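Local atomic coordinates of restriction endonuclease S subunits (Thermoanaerobacter tengcongensis, PDB entry 3OKG), a protein that probably acts as the specificity subunit of a type I methyltransferase, recognising DNA in complex with the M polypeptides. Residues Lys203-Leu208 with Asp376-Gln381; Arg196-Ala201 with Ala383-Ala388. All coordinates share one frame; numbering follows the deposited sequence.

Contact 1 of 2, residues Lys203-Leu208 with Asp376-Gln381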
loop_
_atom_site.group_PDB
_atom_site.type_symbol
_atom_site.label_atom_id
_atom_site.label_comp_id
_atom_site.label_asym_id
_atom_site.label_seq_id
_atom_site.Cartn_x
_atom_site.Cartn_y
_atom_site.Cartn_z
ATOM N N LYS A 203 6.050 1.799 -13.899
ATOM C CA LYS A 203 6.515 0.954 -14.999
ATOM C C LYS A 203 7.533 1.644 -15.941
ATOM O O LYS A 203 8.565 1.066 -16.306
ATOM C CB LYS A 203 5.328 0.416 -15.796
ATOM C CG LYS A 203 5.724 -0.493 -16.939
ATOM C CD LYS A 203 4.507 -1.052 -17.664
ATOM C CE LYS A 203 3.929 -0.043 -18.650
ATOM N NZ LYS A 203 3.350 1.159 -17.974
ATOM N N ASP A 204 7.247 2.876 -16.341
ATOM C CA ASP A 204 8.113 3.585 -17.278
ATOM C C ASP A 204 9.416 4.015 -16.619
ATOM O O ASP A 204 10.464 4.094 -17.270
ATOM C CB ASP A 204 7.402 4.808 -17.861
ATOM C CG ASP A 204 6.174 4.426 -18.667
ATOM O OD1 ASP A 204 6.125 3.279 -19.160
ATOM O OD2 ASP A 204 5.263 5.264 -18.805
ATOM N N THR A 205 9.355 4.313 -15.331
ATOM C CA THR A 205 10.550 4.766 -14.639
ATOM C C THR A 205 11.503 3.579 -14.400
ATOM O O THR A 205 12.720 3.711 -14.554
ATOM C CB THR A 205 10.201 5.522 -13.337
ATOM O OG1 THR A 205 9.329 6.612 -13.656
ATOM C CG2 THR A 205 11.448 6.099 -12.694
ATOM N N GLU A 206 10.947 2.420 -14.062
ATOM C CA GLU A 206 11.758 1.214 -13.904
ATOM C C GLU A 206 12.472 0.886 -15.211
ATOM O O GLU A 206 13.655 0.544 -15.217
ATOM C CB GLU A 206 10.895 0.045 -13.443
ATOM C CG GLU A 206 10.548 0.123 -11.964
ATOM C CD GLU A 206 9.577 -0.959 -11.535
ATOM O OE1 GLU A 206 9.268 -1.849 -12.359
ATOM O OE2 GLU A 206 9.123 -0.919 -10.372
ATOM N N LEU A 207 11.746 1.009 -16.316
ATOM C CA LEU A 207 12.291 0.738 -17.638
ATOM C C LEU A 207 13.432 1.708 -17.960
ATOM O O LEU A 207 14.480 1.326 -18.504
ATOM C CB LEU A 207 11.176 0.844 -18.681
ATOM C CG LEU A 207 11.188 -0.174 -19.816
ATOM C CD1 LEU A 207 9.830 -0.197 -20.520
ATOM C CD2 LEU A 207 12.307 0.145 -20.783
ATOM N N LEU A 208 13.224 2.969 -17.617
ATOM C CA LEU A 208 14.265 3.980 -17.736
ATOM C C LEU A 208 15.562 3.587 -17.007
ATOM O O LEU A 208 16.663 3.754 -17.545
ATOM C CB LEU A 208 13.758 5.315 -17.193
ATOM C CG LEU A 208 14.768 6.461 -17.222
ATOM C CD1 LEU A 208 15.482 6.540 -18.577
ATOM C CD2 LEU A 208 14.099 7.777 -16.885
ATOM N N ASP A 376 21.416 8.305 -9.856
ATOM C CA ASP A 376 20.882 8.565 -8.528
ATOM C C ASP A 376 19.502 9.207 -8.635
ATOM O O ASP A 376 18.608 8.881 -7.853
ATOM C CB ASP A 376 21.800 9.505 -7.746
ATOM C CG ASP A 376 22.994 8.790 -7.144
ATOM O OD1 ASP A 376 23.034 7.537 -7.162
ATOM O OD2 ASP A 376 23.886 9.501 -6.646
ATOM N N GLN A 377 19.346 10.132 -9.582
ATOM C CA GLN A 377 18.043 10.797 -9.758
ATOM C C GLN A 377 16.953 9.765 -10.096
ATOM O O GLN A 377 15.893 9.743 -9.494
ATOM C CB GLN A 377 18.146 11.893 -10.830
ATOM C CG GLN A 377 16.825 12.474 -11.291
ATOM C CD GLN A 377 16.530 13.850 -10.694
ATOM O OE1 GLN A 377 17.056 14.222 -9.637
ATOM N NE2 GLN A 377 15.682 14.615 -11.380
ATOM N N ILE A 378 17.224 8.889 -11.058
ATOM C CA ILE A 378 16.271 7.849 -11.429
ATOM C C ILE A 378 16.009 6.869 -10.284
ATOM O O ILE A 378 14.864 6.476 -10.014
ATOM C CB ILE A 378 16.783 7.034 -12.633
ATOM C CG1 ILE A 378 17.134 7.950 -13.807
ATOM C CG2 ILE A 378 15.768 5.984 -13.019
ATOM C CD1 ILE A 378 17.838 7.193 -14.975
ATOM N N GLN A 379 17.073 6.446 -9.618
ATOM C CA GLN A 379 16.932 5.486 -8.522
ATOM C C GLN A 379 16.040 6.058 -7.425
ATOM O O GLN A 379 15.211 5.353 -6.851
ATOM C CB GLN A 379 18.310 5.103 -7.966
ATOM C CG GLN A 379 18.315 4.376 -6.632
ATOM C CD GLN A 379 19.728 4.310 -6.034
ATOM O OE1 GLN A 379 20.179 5.232 -5.345
ATOM N NE2 GLN A 379 20.433 3.224 -6.316
ATOM N N GLN A 380 16.193 7.343 -7.144
ATOM C CA GLN A 380 15.357 7.962 -6.119
ATOM C C GLN A 380 13.910 8.026 -6.568
ATOM O O GLN A 380 12.992 7.957 -5.748
ATOM C CB GLN A 380 15.856 9.366 -5.782
ATOM C CG GLN A 380 17.184 9.374 -5.063
ATOM C CD GLN A 380 17.889 10.705 -5.194
ATOM O OE1 GLN A 380 17.313 11.676 -5.695
ATOM N NE2 GLN A 380 19.148 10.759 -4.751
ATOM N N GLN A 381 13.704 8.161 -7.874
ATOM C CA GLN A 381 12.345 8.311 -8.395
ATOM C C GLN A 381 11.638 6.966 -8.365
ATOM O O GLN A 381 10.496 6.880 -7.943
ATOM C CB GLN A 381 12.352 8.935 -9.806
ATOM C CG GLN A 381 12.850 10.379 -9.808
ATOM C CD GLN A 381 13.182 10.853 -11.208
ATOM O OE1 GLN A 381 13.394 10.036 -12.103
ATOM N NE2 GLN A 381 13.229 12.167 -11.408
#
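The hydroxyl of Thr205 is held on its own helix while its methyl turns to the partner helix: OG1 donates a hydrogen bond to the carbonyl oxygen of Ala201, one turn earlier. This bond goes with a chi1 of -56°, which keeps OG1 beside the backbone N and leaves CG2 anti to it. The methyl then approaches two side chains of helix 365-388. Thr205 CG2 lies 4.1 Å from Gln381 CB, the two side chains crossing at about a right angle, and 4.3 Å from Ile378 CG2. That branch of Ile378 also rests against the backbone, with CG2 4.1 Å from Thr205 O. Gln381 contributes the root of its side chain here and not its amide; beyond CG the chain runs on extended. The other branch of Ile378 is met by Leu208, whose CG is 3.9 Å from Ile378 CD1, again nearly at right angles. Ile378 thus works with both branches, CG2 towards Thr205 and CD1 towards Leu208, and it is the one buried residue of the four that touch. Met209 and Ala212 on helix 174-216 pack on it as well, and Tyr374 meets Leu208. The side-chain contacts are made by carbon atoms, with one backbone oxygen, Thr205 O, among the partners, and burial is modest, 184 Å² over both sides. The backbones are nearest at Thr205 and Ile378, with their CA atoms 7.2 Å apart, and the segment axes come within 9.5 Å with N-to-C directions at 148°. Asp376-Gln381 lies within a predicted coiled coil; that of helix 174-216 is predicted only to about Asp204. The three-residue step on each helix, Thr205 to Leu208 and Ile378 to Gln381, and this near-antiparallel course are consistent with an antiparallel two-helix coiled coil.

Contact 2 of 2, residues Arg196-Ala201 with Ala383-Ala388; sequences RLRAEA and AALKRA
Arg198 reaches helix 365-388 with its carbon chain first and its guanidinium last. From CB, which is directed at the partner helix, the chain goes to CG, anti to the backbone N (chi1 -170°), and CG lies 4.1 Å from Leu385 CD2. Bends at chi2 and chi3 then carry the chain toward Ala388, and CD comes to 3.6 Å from Ala388 CB, the tightest carbon contact here. The next atom, NE, is 3.3 Å from Ala388 O, yet the angle is too poor for a hydrogen bond: the oxygen sits above one face of the guanidinium, displaced toward its rim, instead of meeting an N-H head-on. CZ is 3.5 Å from the same oxygen, as expected of a group laid flat under it. At the tip, NH2 has a long, weak ion pair with Glu395, and Gln389 also touches the side chain. With the arginine cut back to an alanine, Ala388 would probably lose the carbon chain beside its CB and the flat group beneath its O, Leu385 CD2 one of its two neighbours, and Glu395 a distant positive charge. Leu385 divides its two methyls: CD2 also meets Ala201 CB at 3.9 Å, whereas CD1 lies 3.7 Å from Ala201 O, an oxygen already engaged by its own helix. The segments come nearest at Arg198 and Leu385, CA atoms 7.0 Å apart. Small alanines on both helices and one long arginine make this a surface seam, with 209 Å² buried in total. It joins the middle of helix 174-216 to the C-terminal part of helix 365-388, the axes at 147°, just before the chain continues into helix 392-407.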
loop_
_atom_site.group_PDB
_atom_site.type_symbol
_atom_site.label_atom_id
_atom_site.label_comp_id
_atom_site.label_asym_id
_atom_site.label_seq_id
_atom_site.Cartn_x
_atom_site.Cartn_y
_atom_site.Cartn_z
ATOM N N ARG A 196 -3.766 5.120 -11.236
ATOM C CA ARG A 196 -3.428 4.519 -12.530
ATOM C C ARG A 196 -2.213 5.187 -13.132
ATOM O O ARG A 196 -1.313 4.529 -13.657
ATOM C CB ARG A 196 -4.580 4.659 -13.525
ATOM C CG ARG A 196 -5.665 3.629 -13.372
ATOM C CD ARG A 196 -6.989 4.084 -14.029
ATOM N NE ARG A 196 -8.062 3.385 -13.331
ATOM C CZ ARG A 196 -9.307 3.817 -13.193
ATOM N NH1 ARG A 196 -9.684 4.977 -13.717
ATOM N NH2 ARG A 196 -10.171 3.079 -12.507
ATOM N N LEU A 197 -2.196 6.509 -13.059
ATOM C CA LEU A 197 -1.082 7.274 -13.593
ATOM C C LEU A 197 0.220 6.853 -12.896
ATOM O O LEU A 197 1.243 6.657 -13.547
ATOM C CB LEU A 197 -1.338 8.761 -13.349
ATOM C CG LEU A 197 -0.357 9.680 -14.070
ATOM C CD1 LEU A 197 -0.438 9.493 -15.591
ATOM C CD2 LEU A 197 -0.645 11.133 -13.648
ATOM N N ARG A 198 0.161 6.752 -11.571
ATOM C CA ARG A 198 1.315 6.364 -10.773
ATOM C C ARG A 198 1.819 5.007 -11.231
ATOM O O ARG A 198 3.009 4.829 -11.489
ATOM C CB ARG A 198 0.951 6.321 -9.288
ATOM C CG ARG A 198 2.146 6.156 -8.362
ATOM C CD ARG A 198 2.028 7.057 -7.144
ATOM N NE ARG A 198 0.652 7.149 -6.661
ATOM C CZ ARG A 198 0.105 8.257 -6.174
ATOM N NH1 ARG A 198 0.814 9.375 -6.103
ATOM N NH2 ARG A 198 -1.154 8.249 -5.758
ATOM N N ALA A 199 0.897 4.059 -11.363
ATOM C CA ALA A 199 1.231 2.727 -11.848
ATOM C C ALA A 199 1.971 2.791 -13.184
ATOM O O ALA A 199 2.937 2.060 -13.398
ATOM C CB ALA A 199 -0.026 1.879 -11.977
ATOM N N GLU A 200 1.515 3.664 -14.077
ATOM C CA GLU A 200 2.142 3.799 -15.378
ATOM C C GLU A 200 3.543 4.374 -15.208
ATOM O O GLU A 200 4.481 3.913 -15.871
ATOM C CB GLU A 200 1.308 4.676 -16.316
ATOM C CG GLU A 200 0.037 4.008 -16.786
ATOM C CD GLU A 200 -0.909 4.971 -17.483
ATOM O OE1 GLU A 200 -0.544 6.158 -17.639
ATOM O OE2 GLU A 200 -2.019 4.539 -17.867
ATOM N N ALA A 201 3.680 5.366 -14.317
ATOM C CA ALA A 201 4.978 6.015 -14.090
ATOM C C ALA A 201 5.972 5.022 -13.503
ATOM O O ALA A 201 7.143 4.967 -13.904
ATOM C CB ALA A 201 4.830 7.222 -13.159
ATOM N N ALA A 383 12.268 4.506 -6.334
ATOM C CA ALA A 383 12.005 4.226 -4.924
ATOM C C ALA A 383 10.769 4.971 -4.435
ATOM O O ALA A 383 9.908 4.383 -3.799
ATOM C CB ALA A 383 13.207 4.589 -4.067
ATOM N N ALA A 384 10.696 6.263 -4.740
ATOM C CA ALA A 384 9.547 7.077 -4.353
ATOM C C ALA A 384 8.246 6.531 -4.945
ATOM O O ALA A 384 7.222 6.443 -4.261
ATOM C CB ALA A 384 9.747 8.527 -4.756
ATOM N N LEU A 385 8.283 6.165 -6.217
ATOM C CA LEU A 385 7.080 5.706 -6.910
ATOM C C LEU A 385 6.581 4.392 -6.302
ATOM O O LEU A 385 5.374 4.119 -6.238
ATOM C CB LEU A 385 7.370 5.506 -8.393
ATOM C CG LEU A 385 7.383 6.783 -9.242
ATOM C CD1 LEU A 385 8.030 6.495 -10.600
ATOM C CD2 LEU A 385 5.961 7.292 -9.405
ATOM N N LYS A 386 7.531 3.583 -5.859
ATOM C CA LYS A 386 7.222 2.304 -5.249
ATOM C C LYS A 386 6.412 2.536 -3.974
ATOM O O LYS A 386 5.380 1.902 -3.760
ATOM C CB LYS A 386 8.518 1.548 -4.955
ATOM C CG LYS A 386 8.375 0.432 -3.942
ATOM C CD LYS A 386 9.738 -0.101 -3.509
ATOM C CE LYS A 386 9.650 -0.807 -2.159
ATOM N NZ LYS A 386 8.685 -1.944 -2.191
ATOM N N ARG A 387 6.878 3.479 -3.158
ATOM C CA ARG A 387 6.245 3.808 -1.881
ATOM C C ARG A 387 4.969 4.633 -2.025
ATOM O O ARG A 387 4.036 4.498 -1.223
ATOM C CB ARG A 387 7.233 4.560 -0.982
ATOM C CG ARG A 387 8.018 3.657 -0.043
ATOM C CD ARG A 387 8.934 4.448 0.889
ATOM N NE ARG A 387 10.139 4.941 0.214
ATOM C CZ ARG A 387 11.245 4.220 0.020
ATOM N NH1 ARG A 387 11.307 2.960 0.439
ATOM N NH2 ARG A 387 12.290 4.758 -0.598
ATOM N N ALA A 388 4.937 5.506 -3.027
ATOM C CA ALA A 388 3.789 6.379 -3.231
ATOM C C ALA A 388 2.541 5.610 -3.645
ATOM O O ALA A 388 1.429 6.166 -3.641
ATOM C CB ALA A 388 4.108 7.470 -4.268
#

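In the fold
From the N terminus, the chain runs through the strands and short helices of its first half into the long helix 174-216, which supplies Arg196-Ala201 and then Lys203-Leu208. It next forms the second set of sheets, then returns along helix 365-388. Asp376-Gln381 closes the inner loop at contact 1, and Ala383-Ala388 closes the outer one at contact 2, so contact 1 is nested inside contact 2, the order expected of an antiparallel helix pair. The centres lie about 10 Å apart, and Thr205 OG1 touches Leu385 CD1 at 3.3 Å. Both contacts tie the helix after the first strands to the one after the second sheets, their touching residues following a three-four-three spacing on each.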